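Local coordinates for protein ubiquitin-conjugating enzyme E2 U (Homo sapiens, PDB 1YRV) that catalyses the covalent attachment of ubiquitin to other proteins, taking it over as a thioester from the E1 activating enzyme, at residues Pro138-Pro143 / Arg150-Asp155. Sequence-based numbering, arbitrary orientation.
Sequences PVLENP and RILVKD
L140 swings its CG anti to its own carbonyl carbon (chi1 -58°) and L152 sets its CG anti to the backbone N (chi1 172°), directing the two branches toward each other; chi2 then presents CD2 of each, extended away from CA in L152 (chi2 46°) but turned to the side in L140. L140 CD2 lies 4.0 Å from L152 CD2, the two side chains crossing at about a right angle. The same L140 methyl also meets V153, with CD2 4.1 Å from V153 CG2, so a single branch spans two successive residues of the helix. L152 CD2 is shared in turn: it also lies 4.1 Å from P138 CG, on the proline ring, again nearly at right angles. The contact is thus a small apolar patch, burying 150 Å² of surface, both sides summed, with no polar bond between the two segments. P138 also touches W67, H97 and N99 of neighbouring loops, while L152 touches P98; the P138 side chain is about 10 Å from that of C108, the predicted thioester cysteine. In the UBC fold this joins the loop following helix 124-135 to the last turn of helix 146-153, where L152 also packs on Y159 of helix 156-166, the last of this UBC domain.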
loop_
_atom_site.group_PDB
_atom_site.type_symbol
_atom_site.label_atom_id
_atom_site.label_comp_id
_atom_site.label_asym_id
_atom_site.label_seq_id
_atom_site.Cartn_x
_atom_site.Cartn_y
_atom_site.Cartn_z
ATOM N N PRO A 138 0.068 -4.183 -12.436
ATOM C CA PRO A 138 1.527 -4.220 -12.516
ATOM C C PRO A 138 2.137 -3.471 -13.718
ATOM O O PRO A 138 1.529 -3.325 -14.784
ATOM C CB PRO A 138 1.812 -5.719 -12.559
ATOM C CG PRO A 138 0.720 -6.282 -11.703
ATOM C CD PRO A 138 -0.480 -5.534 -12.200
ATOM N N VAL A 139 3.359 -3.000 -13.513
ATOM C CA VAL A 139 4.111 -2.287 -14.528
ATOM C C VAL A 139 5.035 -3.342 -15.109
ATOM O O VAL A 139 6.176 -3.504 -14.652
ATOM C CB VAL A 139 4.983 -1.166 -13.895
ATOM C CG1 VAL A 139 5.756 -0.415 -14.967
ATOM C CG2 VAL A 139 4.113 -0.224 -13.087
ATOM N N LEU A 140 4.541 -4.082 -16.097
ATOM C CA LEU A 140 5.346 -5.132 -16.711
ATOM C C LEU A 140 6.659 -4.578 -17.254
ATOM O O LEU A 140 7.637 -5.312 -17.383
ATOM C CB LEU A 140 4.560 -5.800 -17.840
ATOM C CG LEU A 140 3.226 -6.427 -17.435
ATOM C CD1 LEU A 140 2.441 -6.824 -18.681
ATOM C CD2 LEU A 140 3.489 -7.627 -16.537
ATOM N N GLU A 141 6.666 -3.278 -17.548
ATOM C CA GLU A 141 7.834 -2.591 -18.098
ATOM C C GLU A 141 9.161 -3.153 -17.601
ATOM O O GLU A 141 9.912 -3.790 -18.354
ATOM C CB GLU A 141 7.760 -1.085 -17.794
ATOM C CG GLU A 141 9.079 -0.329 -18.028
ATOM C CD GLU A 141 9.586 -0.393 -19.473
ATOM O OE1 GLU A 141 10.773 -0.029 -19.698
ATOM O OE2 GLU A 141 8.800 -0.794 -20.376
ATOM N N ASN A 142 9.457 -2.921 -16.333
ATOM C CA ASN A 142 10.696 -3.423 -15.803
ATOM C C ASN A 142 10.446 -3.871 -14.385
ATOM O O ASN A 142 10.843 -3.214 -13.430
ATOM C CB ASN A 142 11.747 -2.332 -15.859
ATOM C CG ASN A 142 13.123 -2.863 -15.602
ATOM O OD1 ASN A 142 14.117 -2.171 -15.827
ATOM N ND2 ASN A 142 13.198 -4.105 -15.121
ATOM N N PRO A 143 9.811 -5.037 -14.237
ATOM C CA PRO A 143 9.459 -5.637 -12.956
ATOM C C PRO A 143 10.615 -6.061 -12.100
ATOM O O PRO A 143 11.674 -6.421 -12.602
ATOM C CB PRO A 143 8.606 -6.817 -13.373
ATOM C CG PRO A 143 9.345 -7.293 -14.582
ATOM C CD PRO A 143 9.604 -6.004 -15.330
ATOM N N ARG A 150 6.606 -12.571 -16.039
ATOM C CA ARG A 150 6.628 -13.534 -17.120
ATOM C C ARG A 150 5.353 -14.407 -17.108
ATOM O O ARG A 150 4.636 -14.473 -18.097
ATOM C CB ARG A 150 7.877 -14.390 -16.971
ATOM C CG ARG A 150 8.071 -15.400 -18.034
ATOM C CD ARG A 150 9.504 -15.831 -17.996
ATOM N NE ARG A 150 9.816 -16.691 -16.856
ATOM C CZ ARG A 150 11.019 -17.235 -16.685
ATOM N NH1 ARG A 150 11.991 -16.975 -17.566
ATOM N NH2 ARG A 150 11.238 -18.093 -15.694
ATOM N N ILE A 151 5.057 -15.051 -15.987
ATOM C CA ILE A 151 3.873 -15.905 -15.907
ATOM C C ILE A 151 2.579 -15.144 -16.101
ATOM O O ILE A 151 1.581 -15.684 -16.612
ATOM C CB ILE A 151 3.783 -16.614 -14.562
ATOM C CG1 ILE A 151 4.802 -17.748 -14.538
ATOM C CG2 ILE A 151 2.344 -17.126 -14.319
ATOM C CD1 ILE A 151 4.853 -18.488 -13.230
ATOM N N LEU A 152 2.585 -13.896 -15.646
ATOM C CA LEU A 152 1.420 -13.039 -15.756
ATOM C C LEU A 152 1.139 -12.763 -17.221
ATOM O O LEU A 152 0.004 -12.903 -17.685
ATOM C CB LEU A 152 1.682 -11.727 -15.013
ATOM C CG LEU A 152 0.644 -10.614 -15.176
ATOM C CD1 LEU A 152 -0.758 -11.177 -15.013
ATOM C CD2 LEU A 152 0.919 -9.527 -14.134
ATOM N N VAL A 153 2.190 -12.371 -17.938
ATOM C CA VAL A 153 2.086 -12.070 -19.357
ATOM C C VAL A 153 1.368 -13.189 -20.135
ATOM O O VAL A 153 0.311 -12.977 -20.744
ATOM C CB VAL A 153 3.481 -11.840 -19.958
ATOM C CG1 VAL A 153 3.362 -11.587 -21.456
ATOM C CG2 VAL A 153 4.144 -10.656 -19.261
ATOM N N LYS A 154 1.933 -14.383 -20.104
ATOM C CA LYS A 154 1.326 -15.504 -20.799
ATOM C C LYS A 154 0.455 -16.283 -19.835
ATOM O O LYS A 154 0.914 -16.703 -18.794
ATOM C CB LYS A 154 2.413 -16.417 -21.354
ATOM C CG LYS A 154 2.622 -16.287 -22.857
ATOM C CD LYS A 154 1.678 -17.221 -23.619
ATOM C CE LYS A 154 0.203 -16.846 -23.421
ATOM N NZ LYS A 154 -0.701 -17.782 -24.158
ATOM N N ASP A 155 -0.809 -16.473 -20.164
ATOM C CA ASP A 155 -1.678 -17.239 -19.283
ATOM C C ASP A 155 -1.881 -16.593 -17.912
ATOM O O ASP A 155 -1.354 -17.060 -16.903
ATOM C CB ASP A 155 -1.111 -18.645 -19.080
ATOM C CG ASP A 155 -2.142 -19.612 -18.537
ATOM O OD1 ASP A 155 -3.027 -19.168 -17.764
ATOM O OD2 ASP A 155 -2.052 -20.811 -18.885
#